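Local coordinates for protein annexin A8 (Homo sapiens, PDB 1W3W) that binds phospholipids in a calcium-dependent way and acts as an anticoagulant by indirectly inhibiting the thromboplastin-specific complex of blood coagulation, at residues A27-K32 against E41-D46; T74-L79 against L86-M91. One frame throughout, in Å; residues are numbered along the deposited sequence.

Contact 1: residues A27-K32 against E41-D46; sequences AETLYK and EQAIID
The first two helices of the first annexin repeat form an antiparallel pair here, joined through Leu30 and Ile44 and, more lightly, Thr29 and Ala43. The segments run 159° apart in direction, and their axes come within 9.1 Å. Leu30 buries the largest area of the four. Its CD2 lies 4.0 Å from Ile44 CA, so one methyl reaches the backbone of the facing helix. The same CD2 is 4.1 Å from Ile44 CG1, and the two side chains cross at about a right angle. With CG1 anti to its own carbonyl carbon (chi1 -68°), Ile44 sets this methylene beside the same leucine methyl. The backbones also come nearest at this pair, with Leu30 CA 6.1 Å from Ile44 CA. At the more exposed edge, Thr29 CG2 meets Ala43 CB at 4.3 Å. Thr29 OG1 is hydrogen-bonded to Pro25 O on its own helix, while the methyl CG2 is the branch that meets the alanine. The contact is small and held by apolar side-chain atoms. Leu30 continues onto Val47 and Leu48 of helix 41-48 and also touches Ile59 of helix 53-67. Beyond the pair, Ile45 packs on Ala318 and Ser321 of helix 313-323.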
ATOM      1  N   ALA A  27      20.126 -19.692   5.025  1.00 15.94           N
ATOM      2  CA  ALA A  27      21.046 -19.100   4.054  1.00 16.56           C
ATOM      3  C   ALA A  27      21.672 -20.194   3.213  1.00 17.69           C
ATOM      4  O   ALA A  27      21.782 -20.071   2.005  1.00 17.75           O
ATOM      5  CB  ALA A  27      22.129 -18.279   4.766  1.00 16.39           C
ATOM      6  N   GLU A  28      22.070 -21.287   3.857  1.00 19.19           N
ATOM      7  CA  GLU A  28      22.631 -22.429   3.141  1.00 20.25           C
ATOM      8  C   GLU A  28      21.632 -23.098   2.205  1.00 19.85           C
ATOM      9  O   GLU A  28      21.992 -23.504   1.106  1.00 19.92           O
ATOM     10  CB  GLU A  28      23.194 -23.464   4.119  1.00 21.16           C
ATOM     11  CG  GLU A  28      24.165 -24.424   3.455  1.00 25.53           C
ATOM     12  CD  GLU A  28      24.652 -25.494   4.403  1.00 30.85           C
ATOM     13  OE1 GLU A  28      23.803 -26.200   4.972  1.00 34.04           O
ATOM     14  OE2 GLU A  28      25.883 -25.617   4.577  1.00 35.32           O
ATOM     15  N   THR A  29      20.374 -23.200   2.616  1.00 19.01           N
ATOM     16  CA  THR A  29      19.360 -23.725   1.729  1.00 18.97           C
ATOM     17  C   THR A  29      19.236 -22.878   0.464  1.00 18.20           C
ATOM     18  O   THR A  29      19.147 -23.411  -0.628  1.00 18.08           O
ATOM     19  CB  THR A  29      18.014 -23.773   2.444  1.00 18.77           C
ATOM     20  OG1 THR A  29      18.094 -24.683   3.535  1.00 19.46           O
ATOM     21  CG2 THR A  29      16.948 -24.371   1.545  1.00 20.09           C
ATOM     22  N   LEU A  30      19.227 -21.559   0.613  1.00 17.63           N
ATOM     23  CA  LEU A  30      19.109 -20.678  -0.543  1.00 17.77           C
ATOM     24  C   LEU A  30      20.338 -20.784  -1.459  1.00 18.28           C
ATOM     25  O   LEU A  30      20.207 -20.810  -2.676  1.00 17.79           O
ATOM     26  CB  LEU A  30      18.908 -19.238  -0.107  1.00 17.49           C
ATOM     27  CG  LEU A  30      17.626 -18.938   0.651  1.00 17.47           C
ATOM     28  CD1 LEU A  30      17.616 -17.500   1.120  1.00 18.56           C
ATOM     29  CD2 LEU A  30      16.422 -19.241  -0.215  1.00 17.62           C
ATOM     30  N   TYR A  31      21.518 -20.869  -0.856  1.00 19.44           N
ATOM     31  CA  TYR A  31      22.755 -21.063  -1.594  1.00 20.89           C
ATOM     32  C   TYR A  31      22.688 -22.315  -2.476  1.00 21.27           C
ATOM     33  O   TYR A  31      22.920 -22.254  -3.677  1.00 20.95           O
ATOM     34  CB  TYR A  31      23.920 -21.143  -0.611  1.00 21.90           C
ATOM     35  CG  TYR A  31      25.276 -21.393  -1.244  1.00 24.89           C
ATOM     36  CD1 TYR A  31      25.973 -20.364  -1.876  1.00 28.14           C
ATOM     37  CD2 TYR A  31      25.865 -22.654  -1.193  1.00 28.79           C
ATOM     38  CE1 TYR A  31      27.235 -20.585  -2.444  1.00 30.73           C
ATOM     39  CE2 TYR A  31      27.123 -22.890  -1.764  1.00 31.14           C
ATOM     40  CZ  TYR A  31      27.799 -21.850  -2.384  1.00 31.31           C
ATOM     41  OH  TYR A  31      29.041 -22.081  -2.947  1.00 34.27           O
ATOM     42  N   LYS A  32      22.324 -23.440  -1.882  1.00 22.41           N
ATOM     43  CA  LYS A  32      22.220 -24.703  -2.602  1.00 23.56           C
ATOM     44  C   LYS A  32      21.152 -24.632  -3.696  1.00 23.25           C
ATOM     45  O   LYS A  32      21.293 -25.236  -4.755  1.00 22.80           O
ATOM     46  CB  LYS A  32      21.894 -25.828  -1.619  1.00 24.28           C
ATOM     47  CG  LYS A  32      23.030 -26.125  -0.652  1.00 28.18           C
ATOM     48  CD  LYS A  32      22.699 -27.291   0.279  1.00 33.19           C
ATOM     49  CE  LYS A  32      23.448 -28.563  -0.137  1.00 36.30           C
ATOM     50  NZ  LYS A  32      23.196 -28.945  -1.571  1.00 38.58           N
ATOM     51  N   GLU A  41      13.339 -23.476  -7.318  1.00 21.72           N
ATOM     52  CA  GLU A  41      12.461 -22.368  -6.960  1.00 21.53           C
ATOM     53  C   GLU A  41      11.605 -22.681  -5.746  1.00 20.65           C
ATOM     54  O   GLU A  41      11.281 -21.799  -4.976  1.00 19.54           O
ATOM     55  CB  GLU A  41      11.558 -21.998  -8.133  1.00 21.87           C
ATOM     56  CG  GLU A  41      12.294 -21.327  -9.282  1.00 23.93           C
ATOM     57  CD  GLU A  41      12.699 -22.292 -10.391  1.00 26.97           C
ATOM     58  OE1 GLU A  41      13.230 -21.807 -11.412  1.00 28.92           O
ATOM     59  OE2 GLU A  41      12.483 -23.517 -10.257  1.00 27.37           O
ATOM     60  N   GLN A  42      11.231 -23.942  -5.588  1.00 20.21           N
ATOM     61  CA  GLN A  42      10.390 -24.346  -4.482  1.00 20.00           C
ATOM     62  C   GLN A  42      11.097 -24.150  -3.150  1.00 19.20           C
ATOM     63  O   GLN A  42      10.474 -23.725  -2.187  1.00 18.81           O
ATOM     64  CB  GLN A  42       9.954 -25.813  -4.639  1.00 20.82           C
ATOM     65  CG  GLN A  42       8.932 -26.259  -3.599  1.00 21.70           C
ATOM     66  CD  GLN A  42       7.650 -25.449  -3.659  1.00 22.86           C
ATOM     67  OE1 GLN A  42       7.193 -24.913  -2.644  1.00 25.41           O
ATOM     68  NE2 GLN A  42       7.085 -25.336  -4.839  1.00 23.05           N
ATOM     69  N   ALA A  43      12.395 -24.454  -3.093  1.00 18.30           N
ATOM     70  CA  ALA A  43      13.171 -24.261  -1.879  1.00 17.82           C
ATOM     71  C   ALA A  43      13.270 -22.777  -1.526  1.00 17.47           C
ATOM     72  O   ALA A  43      13.326 -22.431  -0.359  1.00 17.34           O
ATOM     73  CB  ALA A  43      14.563 -24.854  -2.027  1.00 18.19           C
ATOM     74  N   ILE A  44      13.294 -21.913  -2.541  1.00 16.68           N
ATOM     75  CA  ILE A  44      13.297 -20.475  -2.316  1.00 16.87           C
ATOM     76  C   ILE A  44      11.945 -20.035  -1.715  1.00 16.38           C
ATOM     77  O   ILE A  44      11.930 -19.283  -0.754  1.00 16.04           O
ATOM     78  CB  ILE A  44      13.645 -19.706  -3.623  1.00 16.89           C
ATOM     79  CG1 ILE A  44      15.116 -19.969  -3.996  1.00 17.86           C
ATOM     80  CG2 ILE A  44      13.419 -18.215  -3.459  1.00 17.29           C
ATOM     81  CD1 ILE A  44      15.463 -19.631  -5.418  1.00 19.33           C
ATOM     82  N   ILE A  45      10.843 -20.540  -2.266  1.00 16.10           N
ATOM     83  CA  ILE A  45       9.498 -20.298  -1.722  1.00 16.42           C
ATOM     84  C   ILE A  45       9.406 -20.774  -0.273  1.00 16.38           C
ATOM     85  O   ILE A  45       8.944 -20.047   0.589  1.00 16.57           O
ATOM     86  CB  ILE A  45       8.417 -20.997  -2.591  1.00 16.52           C
ATOM     87  CG1 ILE A  45       8.341 -20.367  -3.975  1.00 16.92           C
ATOM     88  CG2 ILE A  45       7.016 -20.947  -1.915  1.00 17.09           C
ATOM     89  CD1 ILE A  45       7.474 -21.164  -4.940  1.00 16.97           C
ATOM     90  N   ASP A  46       9.895 -21.978  -0.002  1.00 16.65           N
ATOM     91  CA  ASP A  46       9.745 -22.604   1.311  1.00 17.55           C
ATOM     92  C   ASP A  46      10.488 -21.868   2.401  1.00 17.31           C
ATOM     93  O   ASP A  46      10.072 -21.911   3.533  1.00 17.75           O
ATOM     94  CB  ASP A  46      10.219 -24.057   1.290  1.00 18.18           C
ATOM     95  CG  ASP A  46       9.256 -24.974   0.556  1.00 20.78           C
ATOM     96  OD1 ASP A  46       8.167 -24.524   0.137  1.00 23.96           O
ATOM     97  OD2 ASP A  46       9.523 -26.163   0.340  1.00 25.22           O
TER

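Contact 2: residues T74-L79 against L86-M91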
ATOM      1  N   THR A  74      21.600 -11.423  -5.823  1.00 23.15           N
ATOM      2  CA  THR A  74      21.688 -12.781  -6.320  1.00 23.25           C
ATOM      3  C   THR A  74      20.311 -13.265  -6.778  1.00 23.43           C
ATOM      4  O   THR A  74      20.177 -13.838  -7.855  1.00 23.21           O
ATOM      5  CB  THR A  74      22.267 -13.695  -5.227  1.00 23.32           C
ATOM      6  OG1 THR A  74      23.603 -13.284  -4.938  1.00 22.68           O
ATOM      7  CG2 THR A  74      22.417 -15.131  -5.698  1.00 23.77           C
ATOM      8  N   LEU A  75      19.293 -13.011  -5.962  1.00 23.62           N
ATOM      9  CA  LEU A  75      17.908 -13.320  -6.324  1.00 24.35           C
ATOM     10  C   LEU A  75      17.478 -12.631  -7.635  1.00 25.20           C
ATOM     11  O   LEU A  75      16.816 -13.241  -8.472  1.00 24.58           O
ATOM     12  CB  LEU A  75      16.961 -12.887  -5.191  1.00 24.03           C
ATOM     13  CG  LEU A  75      16.409 -13.880  -4.147  1.00 25.13           C
ATOM     14  CD1 LEU A  75      17.053 -15.224  -4.098  1.00 24.89           C
ATOM     15  CD2 LEU A  75      16.344 -13.218  -2.747  1.00 23.72           C
ATOM     16  N   LYS A  76      17.853 -11.363  -7.800  1.00 26.63           N
ATOM     17  CA  LYS A  76      17.522 -10.592  -9.008  1.00 28.27           C
ATOM     18  C   LYS A  76      18.142 -11.208 -10.270  1.00 28.49           C
ATOM     19  O   LYS A  76      17.510 -11.248 -11.322  1.00 28.84           O
ATOM     20  CB  LYS A  76      17.983  -9.129  -8.886  1.00 28.83           C
ATOM     21  CG  LYS A  76      17.091  -8.241  -8.051  1.00 31.51           C
ATOM     22  CD  LYS A  76      17.415  -6.750  -8.263  1.00 34.53           C
ATOM     23  CE  LYS A  76      17.127  -5.923  -7.014  1.00 37.04           C
ATOM     24  NZ  LYS A  76      16.674  -4.512  -7.298  1.00 40.27           N
ATOM     25  N   SER A  77      19.370 -11.698 -10.149  1.00 28.66           N
ATOM     26  CA  SER A  77      20.072 -12.335 -11.255  1.00 29.04           C
ATOM     27  C   SER A  77      19.569 -13.741 -11.576  1.00 28.75           C
ATOM     28  O   SER A  77      19.500 -14.130 -12.738  1.00 29.33           O
ATOM     29  CB  SER A  77      21.562 -12.416 -10.931  1.00 29.20           C
ATOM     30  OG  SER A  77      22.034 -11.137 -10.527  1.00 31.82           O
ATOM     31  N   GLU A  78      19.222 -14.509 -10.555  1.00 27.84           N
ATOM     32  CA  GLU A  78      18.905 -15.910 -10.747  1.00 27.53           C
ATOM     33  C   GLU A  78      17.469 -16.123 -11.177  1.00 26.69           C
ATOM     34  O   GLU A  78      17.175 -17.085 -11.859  1.00 26.96           O
ATOM     35  CB  GLU A  78      19.184 -16.700  -9.459  1.00 28.23           C
ATOM     36  CG  GLU A  78      20.664 -16.828  -9.146  1.00 29.86           C
ATOM     37  CD  GLU A  78      21.418 -17.534 -10.256  1.00 33.68           C
ATOM     38  OE1 GLU A  78      21.007 -18.657 -10.620  1.00 34.24           O
ATOM     39  OE2 GLU A  78      22.390 -16.946 -10.778  1.00 36.71           O
ATOM     40  N   LEU A  79      16.569 -15.236 -10.762  1.00 25.87           N
ATOM     41  CA  LEU A  79      15.148 -15.409 -11.011  1.00 24.90           C
ATOM     42  C   LEU A  79      14.676 -14.447 -12.094  1.00 24.60           C
ATOM     43  O   LEU A  79      15.343 -13.469 -12.403  1.00 24.50           O
ATOM     44  CB  LEU A  79      14.369 -15.159  -9.711  1.00 25.06           C
ATOM     45  CG  LEU A  79      14.756 -16.060  -8.528  1.00 24.05           C
ATOM     46  CD1 LEU A  79      13.913 -15.739  -7.325  1.00 23.98           C
ATOM     47  CD2 LEU A  79      14.616 -17.526  -8.889  1.00 24.28           C
ATOM     48  N   LEU A  86       8.114 -10.571  -6.919  1.00 15.04           N
ATOM     49  CA  LEU A  86       7.539 -10.909  -5.621  1.00 15.03           C
ATOM     50  C   LEU A  86       8.598 -11.258  -4.592  1.00 14.59           C
ATOM     51  O   LEU A  86       8.548 -10.778  -3.458  1.00 14.29           O
ATOM     52  CB  LEU A  86       6.555 -12.070  -5.759  1.00 14.81           C
ATOM     53  CG  LEU A  86       5.977 -12.612  -4.452  1.00 16.24           C
ATOM     54  CD1 LEU A  86       5.125 -11.561  -3.708  1.00 15.50           C
ATOM     55  CD2 LEU A  86       5.167 -13.828  -4.757  1.00 16.47           C
ATOM     56  N   ILE A  87       9.540 -12.113  -4.975  1.00 14.59           N
ATOM     57  CA  ILE A  87      10.570 -12.570  -4.052  1.00 15.02           C
ATOM     58  C   ILE A  87      11.440 -11.394  -3.634  1.00 14.93           C
ATOM     59  O   ILE A  87      11.789 -11.273  -2.468  1.00 14.50           O
ATOM     60  CB  ILE A  87      11.418 -13.713  -4.684  1.00 15.02           C
ATOM     61  CG1 ILE A  87      10.567 -14.972  -4.895  1.00 15.70           C
ATOM     62  CG2 ILE A  87      12.607 -14.053  -3.834  1.00 16.41           C
ATOM     63  CD1 ILE A  87      10.085 -15.644  -3.624  1.00 16.15           C
ATOM     64  N   VAL A  88      11.768 -10.509  -4.573  1.00 14.80           N
ATOM     65  CA  VAL A  88      12.634  -9.372  -4.255  1.00 15.35           C
ATOM     66  C   VAL A  88      11.890  -8.400  -3.349  1.00 14.63           C
ATOM     67  O   VAL A  88      12.477  -7.831  -2.434  1.00 14.71           O
ATOM     68  CB  VAL A  88      13.127  -8.649  -5.541  1.00 16.01           C
ATOM     69  CG1 VAL A  88      13.691  -7.287  -5.219  1.00 18.62           C
ATOM     70  CG2 VAL A  88      14.184  -9.495  -6.231  1.00 17.55           C
ATOM     71  N   ALA A  89      10.590  -8.220  -3.601  1.00 13.82           N
ATOM     72  CA  ALA A  89       9.739  -7.393  -2.752  1.00 13.88           C
ATOM     73  C   ALA A  89       9.768  -7.864  -1.290  1.00 13.57           C
ATOM     74  O   ALA A  89       9.845  -7.051  -0.382  1.00 14.26           O
ATOM     75  CB  ALA A  89       8.305  -7.375  -3.270  1.00 13.80           C
ATOM     76  N   LEU A  90       9.763  -9.173  -1.077  1.00 13.27           N
ATOM     77  CA  LEU A  90       9.808  -9.751   0.271  1.00 13.75           C
ATOM     78  C   LEU A  90      11.083  -9.431   1.014  1.00 12.90           C
ATOM     79  O   LEU A  90      11.106  -9.433   2.233  1.00 12.67           O
ATOM     80  CB  LEU A  90       9.644 -11.286   0.192  1.00 13.87           C
ATOM     81  CG  LEU A  90       8.246 -11.753  -0.175  1.00 14.90           C
ATOM     82  CD1 LEU A  90       8.238 -13.261  -0.449  1.00 16.28           C
ATOM     83  CD2 LEU A  90       7.256 -11.407   0.930  1.00 16.28           C
ATOM     84  N   MET A  91      12.144  -9.159   0.268  1.00 13.49           N
ATOM     85  CA  MET A  91      13.474  -8.883   0.837  1.00 13.68           C
ATOM     86  C   MET A  91      13.683  -7.458   1.319  1.00 14.40           C
ATOM     87  O   MET A  91      14.630  -7.190   2.068  1.00 14.86           O
ATOM     88  CB  MET A  91      14.570  -9.225  -0.179  1.00 13.30           C
ATOM     89  CG  MET A  91      14.706 -10.694  -0.495  1.00 13.60           C
ATOM     90  SD  MET A  91      14.872 -11.775   0.966  1.00 14.98           S
ATOM     91  CE  MET A  91      16.239 -11.107   1.735  1.00 15.56           C
TER
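Leu75 overlaps Ile87 and reaches on to Met91, linking two successive turns of the facing helix. Its CG lies 3.8 Å from Ile87 CG2, while its CD2 is 3.8 Å from Met91 CG. It meets both side chains at about a right angle. The leucine torsions are unusual: chi1 is -99° and chi2 is 13°, the latter almost eclipsed. In this conformation CD2 reaches both partners. Ile87 uses its CG2 branch, which stands opposite the backbone N, while CG1 is turned beside that nitrogen. Leu79 approaches the same branch one turn after Leu75. Its CD1 is 4.1 Å from Ile87 CG2, so this single methyl is shared by two leucines. Leu79, the first residue past the helix to leave helical geometry, still directs its side chain toward the facing helix. Met91 presents the CG methylene to Leu75.

Val88 faces Lys76 at the partly exposed edge. Lys76 CG is 3.7 Å from Val88 CG2, and Lys76 CE is 4.1 Å from Val88 CG1. The lysine thus spans both valine methyls with its aliphatic part, and it also touches Tyr92.

The axes are 9.8 Å apart and almost exactly antiparallel, at 177°. The pair belongs to the first annexin repeat. Helix 41-48 packs against it through Leu48, which touches Leu75, Ile87 and Met91. The carbonyls of Leu90 and Met91 accept hydrogen bonds from Arg56 NH1 and Gln57 NE2 of helix 53-67, respectively. Leu86 and Leu90 carry helix 81-91 onto helices 273-283 and 313-323.

In the fold
Both contacts join antiparallel helices of one annexin repeat, and their centres are about 12 Å apart. Contact 1 lies further from the centre of the chain and is only partly buried. Contact 2 is deeper, larger and built mainly from buried side chains. Each has a more open edge, where contact 1 uses a threonine methyl and contact 2 the aliphatic part of a lysine. Ile44 connects them: its CD1 is 4.1 Å from Leu79 CD2, and its CG2 is 4.2 Å from Ile87 CD1. Helix 41-48 is therefore part of contact 1 and also packs against contact 2, and the two contacts touch through apolar side chains.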